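Local coordinates for antigen, P35 (Borreliella spielmanii A14S, PDB 6HPN), which is of unknown function but belongs to the PFam54 outer surface proteins, thought to be key players in Lyme disease pathogenesis, and is represented here by its C-terminal part, at residues I32-I35 against S36-D39; V112-T115 against L116-G120; E164-L167 against K168-D172; L196-K200 against A201-D205. All coordinates share one frame; numbering follows the deposited sequence.

Interaction 1: residues I32-I35 against S36-D39; sequences IVQI and SEID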
loop_
_atom_site.group_PDB
_atom_site.type_symbol
_atom_site.label_atom_id
_atom_site.label_comp_id
_atom_site.label_asym_id
_atom_site.label_seq_id
_atom_site.Cartn_x
_atom_site.Cartn_y
_atom_site.Cartn_z
ATOM N N ILE A 32 5.717 11.840 -0.615
ATOM C CA ILE A 32 4.615 10.856 -0.415
ATOM C C ILE A 32 3.289 11.627 -0.374
ATOM O O ILE A 32 2.355 11.274 -1.123
ATOM C CB ILE A 32 4.891 9.996 0.830
ATOM C CG1 ILE A 32 5.951 8.929 0.511
ATOM C CG2 ILE A 32 3.618 9.403 1.419
ATOM C CD1 ILE A 32 6.733 8.405 1.729
ATOM N N VAL A 33 3.192 12.685 0.408
ATOM C CA VAL A 33 1.850 13.312 0.571
ATOM C C VAL A 33 1.509 14.079 -0.706
ATOM O O VAL A 33 0.329 14.106 -1.052
ATOM C CB VAL A 33 1.690 14.188 1.825
ATOM C CG1 VAL A 33 2.640 13.790 2.934
ATOM C CG2 VAL A 33 1.806 15.671 1.507
ATOM N N GLN A 34 2.488 14.667 -1.387
ATOM C CA GLN A 34 2.205 15.380 -2.661
ATOM C C GLN A 34 1.696 14.384 -3.706
ATOM O O GLN A 34 0.681 14.677 -4.354
ATOM C CB GLN A 34 3.418 16.163 -3.150
ATOM C CG GLN A 34 3.514 17.479 -2.407
ATOM C CD GLN A 34 4.736 18.317 -2.689
ATOM O OE1 GLN A 34 5.700 17.901 -3.333
ATOM N NE2 GLN A 34 4.683 19.531 -2.169
ATOM N N ILE A 35 2.393 13.263 -3.881
ATOM C CA ILE A 35 1.968 12.166 -4.795
ATOM C C ILE A 35 0.517 11.864 -4.460
ATOM O O ILE A 35 -0.272 11.740 -5.386
ATOM C CB ILE A 35 2.884 10.930 -4.673
ATOM C CG1 ILE A 35 4.212 11.179 -5.407
ATOM C CG2 ILE A 35 2.179 9.671 -5.163
ATOM C CD1 ILE A 35 5.336 10.185 -5.112
ATOM N N SER A 36 0.167 11.803 -3.182
ATOM C CA SER A 36 -1.185 11.347 -2.790
ATOM C C SER A 36 -2.251 12.354 -3.264
ATOM O O SER A 36 -3.336 11.888 -3.704
ATOM C CB SER A 36 -1.272 11.063 -1.311
ATOM O OG SER A 36 -1.378 12.271 -0.587
ATOM N N GLU A 37 -1.985 13.665 -3.176
ATOM C CA GLU A 37 -2.994 14.688 -3.551
ATOM C C GLU A 37 -3.081 14.731 -5.075
ATOM O O GLU A 37 -4.229 14.770 -5.594
ATOM C CB GLU A 37 -2.814 16.056 -2.875
ATOM C CG GLU A 37 -1.452 16.704 -2.971
ATOM C CD GLU A 37 -1.071 17.590 -1.781
ATOM O OE1 GLU A 37 -1.836 17.637 -0.793
ATOM O OE2 GLU A 37 0.010 18.229 -1.840
ATOM N N ILE A 38 -1.953 14.597 -5.769
ATOM C CA ILE A 38 -1.920 14.525 -7.262
ATOM C C ILE A 38 -2.629 13.252 -7.750
ATOM O O ILE A 38 -3.307 13.313 -8.806
ATOM C CB ILE A 38 -0.468 14.596 -7.762
ATOM C CG1 ILE A 38 0.075 16.021 -7.651
ATOM C CG2 ILE A 38 -0.331 14.050 -9.174
ATOM C CD1 ILE A 38 1.573 16.067 -7.625
ATOM N N ASP A 39 -2.446 12.123 -7.052
ATOM C CA ASP A 39 -3.099 10.842 -7.418
ATOM C C ASP A 39 -4.586 11.050 -7.197
ATOM O O ASP A 39 -5.376 10.737 -8.105
ATOM C CB ASP A 39 -2.520 9.661 -6.641
ATOM C CG ASP A 39 -1.309 9.046 -7.323
ATOM O OD1 ASP A 39 -0.885 9.605 -8.350
ATOM O OD2 ASP A 39 -0.816 7.995 -6.844
#

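Interaction 2: residues V112-T115 against L116-G120; sequences VKET and LINRG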
loop_
_atom_site.group_PDB
_atom_site.type_symbol
_atom_site.label_atom_id
_atom_site.label_comp_id
_atom_site.label_asym_id
_atom_site.label_seq_id
_atom_site.Cartn_x
_atom_site.Cartn_y
_atom_site.Cartn_z
ATOM N N VAL A 112 -7.922 -12.527 -2.180
ATOM C CA VAL A 112 -7.827 -11.309 -3.039
ATOM C C VAL A 112 -7.918 -10.071 -2.133
ATOM O O VAL A 112 -7.077 -9.166 -2.260
ATOM C CB VAL A 112 -8.899 -11.324 -4.145
ATOM C CG1 VAL A 112 -8.929 -10.039 -4.939
ATOM C CG2 VAL A 112 -8.716 -12.505 -5.090
ATOM N N LYS A 113 -8.900 -10.059 -1.238
ATOM C CA LYS A 113 -9.100 -9.011 -0.215
ATOM C C LYS A 113 -7.819 -8.866 0.600
ATOM O O LYS A 113 -7.299 -7.772 0.700
ATOM C CB LYS A 113 -10.264 -9.401 0.694
ATOM C CG LYS A 113 -10.705 -8.336 1.683
ATOM C CD LYS A 113 -11.659 -8.908 2.711
ATOM C CE LYS A 113 -12.106 -7.887 3.736
ATOM N NZ LYS A 113 -13.229 -8.417 4.540
ATOM N N GLU A 114 -7.335 -9.956 1.171
ATOM C CA GLU A 114 -6.168 -9.936 2.070
ATOM C C GLU A 114 -4.989 -9.329 1.282
ATOM O O GLU A 114 -4.291 -8.418 1.807
ATOM C CB GLU A 114 -5.995 -11.340 2.639
ATOM C CG GLU A 114 -4.744 -11.481 3.471
ATOM C CD GLU A 114 -4.717 -12.609 4.492
ATOM O OE1 GLU A 114 -5.246 -13.718 4.172
ATOM O OE2 GLU A 114 -4.145 -12.377 5.612
ATOM N N THR A 115 -4.811 -9.733 0.026
ATOM C CA THR A 115 -3.666 -9.307 -0.823
ATOM C C THR A 115 -3.785 -7.813 -1.106
ATOM O O THR A 115 -2.788 -7.100 -1.014
ATOM C CB THR A 115 -3.602 -10.110 -2.133
ATOM O OG1 THR A 115 -3.453 -11.484 -1.783
ATOM C CG2 THR A 115 -2.439 -9.743 -3.032
ATOM N N LEU A 116 -4.979 -7.360 -1.458
ATOM C CA LEU A 116 -5.182 -5.966 -1.882
ATOM C C LEU A 116 -5.109 -5.054 -0.667
ATOM O O LEU A 116 -4.450 -3.998 -0.784
ATOM C CB LEU A 116 -6.506 -5.859 -2.637
ATOM C CG LEU A 116 -6.437 -6.386 -4.072
ATOM C CD1 LEU A 116 -7.796 -6.318 -4.742
ATOM C CD2 LEU A 116 -5.379 -5.642 -4.900
ATOM N N ILE A 117 -5.720 -5.455 0.451
ATOM C CA ILE A 117 -5.957 -4.551 1.621
ATOM C C ILE A 117 -4.821 -4.694 2.631
ATOM O O ILE A 117 -4.267 -3.677 3.044
ATOM C CB ILE A 117 -7.316 -4.842 2.273
ATOM C CG1 ILE A 117 -8.460 -4.866 1.247
ATOM C CG2 ILE A 117 -7.569 -3.861 3.411
ATOM C CD1 ILE A 117 -8.767 -3.535 0.615
ATOM N N ASN A 118 -4.488 -5.927 2.995
ATOM C CA ASN A 118 -3.427 -6.202 3.996
ATOM C C ASN A 118 -2.045 -6.035 3.360
ATOM O O ASN A 118 -1.119 -5.875 4.113
ATOM C CB ASN A 118 -3.675 -7.531 4.711
ATOM C CG ASN A 118 -4.997 -7.479 5.453
ATOM O OD1 ASN A 118 -5.977 -8.114 5.084
ATOM N ND2 ASN A 118 -5.074 -6.620 6.444
ATOM N N ARG A 119 -1.893 -6.004 2.035
ATOM C CA ARG A 119 -0.557 -5.744 1.436
ATOM C C ARG A 119 -0.518 -4.348 0.795
ATOM O O ARG A 119 -0.105 -3.396 1.480
ATOM C CB ARG A 119 -0.138 -6.862 0.483
ATOM C CG ARG A 119 1.312 -6.754 0.032
ATOM C CD ARG A 119 1.886 -8.106 -0.332
ATOM N NE ARG A 119 3.254 -8.073 -0.848
ATOM C CZ ARG A 119 3.762 -8.903 -1.772
ATOM N NH1 ARG A 119 3.009 -9.833 -2.350
ATOM N NH2 ARG A 119 5.040 -8.789 -2.106
ATOM N N GLY A 120 -0.898 -4.211 -0.471
ATOM C CA GLY A 120 -0.789 -2.927 -1.198
ATOM C C GLY A 120 -1.297 -1.765 -0.358
ATOM O O GLY A 120 -0.519 -0.858 -0.037
#

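Interaction 3: residues E164-L167 against K168-D172; sequences EKWL and KDVDD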
loop_
_atom_site.group_PDB
_atom_site.type_symbol
_atom_site.label_atom_id
_atom_site.label_comp_id
_atom_site.label_asym_id
_atom_site.label_seq_id
_atom_site.Cartn_x
_atom_site.Cartn_y
_atom_site.Cartn_z
ATOM N N GLU A 164 8.408 -2.151 -2.978
ATOM C CA GLU A 164 9.163 -2.695 -4.139
ATOM C C GLU A 164 8.776 -4.154 -4.355
ATOM O O GLU A 164 8.434 -4.486 -5.501
ATOM C CB GLU A 164 10.655 -2.431 -3.996
ATOM C CG GLU A 164 11.046 -1.211 -4.829
ATOM C CD GLU A 164 12.372 -0.556 -4.493
ATOM O OE1 GLU A 164 13.146 -1.125 -3.663
ATOM O OE2 GLU A 164 12.629 0.540 -5.057
ATOM N N LYS A 165 8.739 -4.958 -3.288
ATOM C CA LYS A 165 8.376 -6.402 -3.334
ATOM C C LYS A 165 6.927 -6.552 -3.838
ATOM O O LYS A 165 6.674 -7.417 -4.683
ATOM C CB LYS A 165 8.640 -7.035 -1.963
ATOM C CG LYS A 165 8.339 -8.528 -1.845
ATOM C CD LYS A 165 9.528 -9.467 -1.970
ATOM C CE LYS A 165 9.119 -10.922 -2.155
ATOM N NZ LYS A 165 8.917 -11.251 -3.597
ATOM N N TRP A 166 6.010 -5.701 -3.399
ATOM C CA TRP A 166 4.589 -5.708 -3.832
ATOM C C TRP A 166 4.454 -5.468 -5.353
ATOM O O TRP A 166 3.750 -6.240 -6.058
ATOM C CB TRP A 166 3.861 -4.648 -2.998
ATOM C CG TRP A 166 2.537 -4.177 -3.521
ATOM C CD1 TRP A 166 2.198 -2.902 -3.888
ATOM C CD2 TRP A 166 1.345 -4.961 -3.668
ATOM N NE1 TRP A 166 0.885 -2.841 -4.258
ATOM C CE2 TRP A 166 0.337 -4.092 -4.137
ATOM C CE3 TRP A 166 1.040 -6.312 -3.469
ATOM C CZ2 TRP A 166 -0.963 -4.538 -4.390
ATOM C CZ3 TRP A 166 -0.242 -6.746 -3.729
ATOM C CH2 TRP A 166 -1.231 -5.868 -4.170
ATOM N N LEU A 167 5.080 -4.409 -5.851
ATOM C CA LEU A 167 5.135 -4.094 -7.297
ATOM C C LEU A 167 5.801 -5.245 -8.081
ATOM O O LEU A 167 5.327 -5.569 -9.187
ATOM C CB LEU A 167 5.917 -2.792 -7.474
ATOM C CG LEU A 167 5.224 -1.528 -6.972
ATOM C CD1 LEU A 167 6.258 -0.449 -6.693
ATOM C CD2 LEU A 167 4.194 -1.024 -7.963
ATOM N N LYS A 168 6.888 -5.804 -7.557
ATOM C CA LYS A 168 7.570 -6.977 -8.149
ATOM C C LYS A 168 6.545 -8.132 -8.273
ATOM O O LYS A 168 6.255 -8.596 -9.425
ATOM C CB LYS A 168 8.816 -7.230 -7.295
ATOM C CG LYS A 168 9.523 -8.558 -7.507
ATOM C CD LYS A 168 10.139 -8.670 -8.866
ATOM C CE LYS A 168 10.871 -9.985 -9.044
ATOM N NZ LYS A 168 10.838 -10.417 -10.464
ATOM N N ASP A 169 5.946 -8.560 -7.169
ATOM C CA ASP A 169 5.025 -9.728 -7.178
ATOM C C ASP A 169 3.885 -9.466 -8.180
ATOM O O ASP A 169 3.524 -10.408 -8.946
ATOM C CB ASP A 169 4.567 -10.089 -5.762
ATOM C CG ASP A 169 5.674 -10.742 -4.945
ATOM O OD1 ASP A 169 6.728 -11.022 -5.505
ATOM O OD2 ASP A 169 5.501 -10.934 -3.742
ATOM N N VAL A 170 3.397 -8.219 -8.230
ATOM C CA VAL A 170 2.279 -7.793 -9.121
ATOM C C VAL A 170 2.716 -7.847 -10.588
ATOM O O VAL A 170 1.937 -8.340 -11.405
ATOM C CB VAL A 170 1.750 -6.395 -8.757
ATOM C CG1 VAL A 170 1.068 -5.728 -9.940
ATOM C CG2 VAL A 170 0.801 -6.441 -7.565
ATOM N N ASP A 171 3.891 -7.334 -10.938
ATOM C CA ASP A 171 4.392 -7.432 -12.334
ATOM C C ASP A 171 4.570 -8.919 -12.704
ATOM O O ASP A 171 4.295 -9.252 -13.855
ATOM C CB ASP A 171 5.661 -6.599 -12.535
ATOM C CG ASP A 171 5.437 -5.094 -12.581
ATOM O OD1 ASP A 171 4.301 -4.646 -12.862
ATOM O OD2 ASP A 171 6.405 -4.382 -12.321
ATOM N N ASP A 172 4.983 -9.779 -11.766
ATOM C CA ASP A 172 5.322 -11.202 -12.047
ATOM C C ASP A 172 4.037 -11.976 -12.340
ATOM O O ASP A 172 4.003 -12.731 -13.340
ATOM C CB ASP A 172 6.105 -11.836 -10.895
ATOM C CG ASP A 172 7.542 -11.348 -10.831
ATOM O OD1 ASP A 172 7.948 -10.693 -11.774
ATOM O OD2 ASP A 172 8.244 -11.632 -9.839
#

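Interaction 4: residues L196-K200 against A201-D205; sequences LKNSK and AQFAD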
loop_
_atom_site.group_PDB
_atom_site.type_symbol
_atom_site.label_atom_id
_atom_site.label_comp_id
_atom_site.label_asym_id
_atom_site.label_seq_id
_atom_site.Cartn_x
_atom_site.Cartn_y
_atom_site.Cartn_z
ATOM N N LEU A 196 1.402 -18.399 -3.160
ATOM C CA LEU A 196 2.867 -18.559 -2.929
ATOM C C LEU A 196 3.487 -17.179 -2.738
ATOM O O LEU A 196 4.326 -17.050 -1.859
ATOM C CB LEU A 196 3.528 -19.304 -4.097
ATOM C CG LEU A 196 3.313 -20.819 -4.115
ATOM C CD1 LEU A 196 3.985 -21.449 -5.334
ATOM C CD2 LEU A 196 3.805 -21.480 -2.826
ATOM N N LYS A 197 3.054 -16.197 -3.533
ATOM C CA LYS A 197 3.586 -14.807 -3.522
ATOM C C LYS A 197 3.074 -14.026 -2.300
ATOM O O LYS A 197 3.716 -13.009 -1.973
ATOM C CB LYS A 197 3.168 -14.084 -4.805
ATOM C CG LYS A 197 4.005 -14.408 -6.029
ATOM C CD LYS A 197 3.443 -13.806 -7.283
ATOM C CE LYS A 197 4.275 -14.094 -8.511
ATOM N NZ LYS A 197 4.044 -15.472 -8.997
ATOM N N ASN A 198 1.961 -14.470 -1.685
ATOM C CA ASN A 198 1.244 -13.763 -0.592
ATOM C C ASN A 198 0.968 -14.756 0.539
ATOM O O ASN A 198 -0.205 -14.992 0.874
ATOM C CB ASN A 198 -0.037 -13.103 -1.112
ATOM C CG ASN A 198 0.218 -12.053 -2.175
ATOM O OD1 ASN A 198 0.495 -10.917 -1.835
ATOM N ND2 ASN A 198 0.125 -12.397 -3.457
ATOM N N SER A 199 2.019 -15.329 1.119
ATOM C CA SER A 199 1.903 -16.265 2.267
ATOM C C SER A 199 1.405 -15.520 3.520
ATOM O O SER A 199 1.481 -14.254 3.569
ATOM C CB SER A 199 3.205 -16.975 2.508
ATOM O OG SER A 199 4.209 -16.076 2.954
ATOM N N LYS A 200 0.886 -16.287 4.483
ATOM C CA LYS A 200 0.365 -15.809 5.793
ATOM C C LYS A 200 1.530 -15.316 6.659
ATOM O O LYS A 200 1.352 -14.338 7.399
ATOM C CB LYS A 200 -0.378 -16.933 6.526
ATOM C CG LYS A 200 -1.625 -17.461 5.831
ATOM C CD LYS A 200 -1.887 -18.917 6.168
ATOM C CE LYS A 200 -2.451 -19.131 7.559
ATOM N NZ LYS A 200 -3.914 -19.370 7.512
ATOM N N ALA A 201 2.675 -15.988 6.599
ATOM C CA ALA A 201 3.932 -15.514 7.224
ATOM C C ALA A 201 4.243 -14.093 6.717
ATOM O O ALA A 201 4.507 -13.206 7.535
ATOM C CB ALA A 201 5.067 -16.487 6.931
ATOM N N GLN A 202 4.224 -13.894 5.402
ATOM C CA GLN A 202 4.555 -12.591 4.770
ATOM C C GLN A 202 3.598 -11.517 5.292
ATOM O O GLN A 202 4.087 -10.433 5.640
ATOM C CB GLN A 202 4.490 -12.690 3.245
ATOM C CG GLN A 202 4.220 -11.346 2.581
ATOM C CD GLN A 202 4.672 -11.341 1.146
ATOM O OE1 GLN A 202 5.851 -11.203 0.865
ATOM N NE2 GLN A 202 3.733 -11.512 0.238
ATOM N N PHE A 203 2.301 -11.823 5.341
ATOM C CA PHE A 203 1.235 -10.917 5.845
ATOM C C PHE A 203 1.495 -10.488 7.302
ATOM O O PHE A 203 1.238 -9.315 7.679
ATOM C CB PHE A 203 -0.134 -11.585 5.750
ATOM C CG PHE A 203 -0.737 -11.590 4.375
ATOM C CD1 PHE A 203 -0.995 -10.394 3.719
ATOM C CD2 PHE A 203 -1.087 -12.783 3.751
ATOM C CE1 PHE A 203 -1.574 -10.391 2.460
ATOM C CE2 PHE A 203 -1.657 -12.772 2.488
ATOM C CZ PHE A 203 -1.891 -11.578 1.839
ATOM N N ALA A 204 1.964 -11.413 8.122
ATOM C CA ALA A 204 2.319 -11.134 9.529
ATOM C C ALA A 204 3.568 -10.256 9.549
ATOM O O ALA A 204 3.603 -9.297 10.342
ATOM C CB ALA A 204 2.504 -12.416 10.316
ATOM N N ASP A 205 4.549 -10.531 8.699
ATOM C CA ASP A 205 5.816 -9.746 8.720
ATOM C C ASP A 205 5.504 -8.293 8.341
ATOM O O ASP A 205 6.076 -7.378 8.960
ATOM C CB ASP A 205 6.885 -10.328 7.796
ATOM C CG ASP A 205 7.459 -11.647 8.273
ATOM O OD1 ASP A 205 7.121 -12.078 9.385
ATOM O OD2 ASP A 205 8.220 -12.242 7.509
#

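Interaction 1: residues I32-I35 against S36-D39
Ser36 turns its hydroxyl back over the preceding turn of helix 16-40, where Ser36 OG donates a hydrogen bond to Val33 O at 2.5 Å. Its chi1 of 78° sets OG between the backbone N and the carbonyl carbon, within reach of the carbonyl three residues earlier. The same oxygen receives the ordinary helical bond from Glu37 N, 3.2 Å from Val33 O, and both donors come from one face of the carbonyl plane. Serine suits a position that looks onto Glu128 of helix 106-135 and Arg79 of helix 75-84, being short and able to use its own helix as acceptor.

On the surface, Gln34 and Glu37 run side by side and point the same way. The extended glutamine and the glutamate bent at chi2 meet through Glu37 OE2, 3.6 Å from Gln34 CG, with amide and carboxylate planes 36° apart. From the next residue, Ile35, CG2 lies alongside the carboxylate of Asp39, 3.8 Å from Asp39 OD2. That carboxylate has its polar partners elsewhere: OD2 bonds to Thr83 of helix 75-84, and OD1 forms a salt bridge with Lys42.

The chemistry is therefore divided: the serine hydroxyl is satisfied within the helix, the Glu37 carboxylate touches the CG methylene of Gln34, and Asp39 ties the end of helix 16-40 to helix 75-84 by its hydrogen bond while pairing its charge with Lys42 just beyond.

Interaction 2: residues V112-T115 against L116-G120
Between 112-115 and 116-120 the backbone begins as a regular alpha helix and then widens. Leu116 N bonds to Val112 O at 2.9 Å, and Ile117 N to Lys113 O and Asn118 N to Glu114 O follow at 2.8 Å each. At Thr115 O the pattern slackens: Arg119 N, 3.4 Å away, and Gly120 N, 3.5 Å away, both give it weak bonds, the second spanning five residues.

On the buried side Val112 and Leu116 lie alongside each other, CG1 of the valine 3.9 Å from CD1 of the leucine; these branched apolar chains also pack on Leu99 of helix 89-102. Toward the surface, Asn118 turns the OD1 end of its amide to the methylenes of Glu114, with OD1 3.9 Å from Glu114 CG and the amide and carboxylate planes 76° apart. The short hydroxyl of buried Thr115 can return to its own helix, bonding to Leu111 O. Arg119 starts close to the Thr115 carbonyl, but its extended chain carries the guanidinium away to Asp169 and Asn198.

A turn closed by an i+5 bond is characteristic of a pi-type widening, here set within the long helix 106-135 of the all-helical PFam54 (BbCRASP-1-like) fold.

Interaction 3: residues E164-L167 against K168-D172
Two lysine-aspartate salt bridges, each spanning four residues, follow one another on helix 146-179. Lys165 NZ bonds Asp169 OD1 at 2.9 Å, meeting that oxygen on its syn side and 19° out of the carboxylate plane; Asp169 OD2, 3.4 Å from the same NZ, adds a weak bond. The lysine folds forward along the helix because its chain bends at chi2 (99°) and again at chi4. Lys168 pairs likewise with Asp172: NZ lies 2.9 Å from OD2, approached along its syn lone pair. Lysine is long enough to span a helical turn, and aspartate short enough to stay close to the backbone.

The aromatic contact is a CH-pi interaction. Val170 CG2 sits over one face of the Trp166 indole, 3.9 Å from the centroid of the six-membered ring and only 5° off its normal. The indole supplies a broad apolar plate on which a compact methyl can settle; its one polar atom, NE1, bonds to Ser84 OG.

Ordinary helical bonds run beneath these side chains, among them Asp169 N to Lys165 O at 2.8 Å and Asp171 N to Leu167 O at 2.9 Å.

Trp166 packs on Thr115 and Arg119 of helix 106-135, and Val170 on Val91 and Leu95 of helix 89-102. Asp169 adds a salt bridge to Arg119, and together with Asp172 it touches Lys197 of helix 187-197. With Ser84, the last residue of helix 75-84, the segment thus has partners on four other helices.

Interaction 4: residues L196-K200 against A201-D205
Ser199 OG accepts a hydrogen bond from Gln202 N at 3.3 Å, which makes Ser199 the N-cap at the junction where helix 187-197 ends and helix 200-221 begins. With chi1 at 67° the hydroxyl lies between the backbone N and the carbonyl carbon and faces the first turn of the new helix, where backbone N-H groups have no preceding turn to bond. Serine is apt here because its acceptor is held so near the main chain. Helical bonding then takes over: Phe203 N to Ser199 O and Ala204 N to Lys200 O, both 3.1 Å. Gln202 also reaches back across the junction, its NE2 making a weak bond to Lys197 O at 2.7 Å with an N-H...O angle of 127°. The amide planes of Asn198 and Gln202 are turned 69° to each other; Asn198 OD1 is taken by Arg119 and its ND2 by Val194 O.

The apolar part belongs to Phe203. Its ring reaches back to the junction, with CZ 3.8 Å from Asn198 CB and Lys200 CA at the ring edge in its plane. The same ring packs on Glu114 and Thr115 of helix 106-135, so a large flat side chain lies against both the junction and that helix.

Polar side chains thus stand in for helical bonding where the backbone leaves it: Ser199 caps the start of helix 200-221, and Gln202 weakly serves a carbonyl at the end of helix 187-197. Phe203 adds an apolar contact to the same turn through Asn198 CB.

Interactions 2, 3 and 4 form one cluster, with centres 11 to 14 Å apart, and Arg119 of interaction 2 joins the other two. Its NH2 forms a salt bridge with Asp169 OD2 of interaction 3 at 2.7 Å, and its NH1 lies 2.8 Å from Asn198 OD1 of interaction 4, a probable hydrogen bond. Packing adds to this: Gly120 CA comes 3.4 Å from Trp166 CE2, and Glu114 CG 3.3 Å from Phe203 CZ. Between interactions 3 and 4, Asp172 rests on Lys197. Interaction 1 stands apart, its centre about 21 Å from those of interactions 2 and 3 and about 28 Å from that of interaction 4, across the chain's centre.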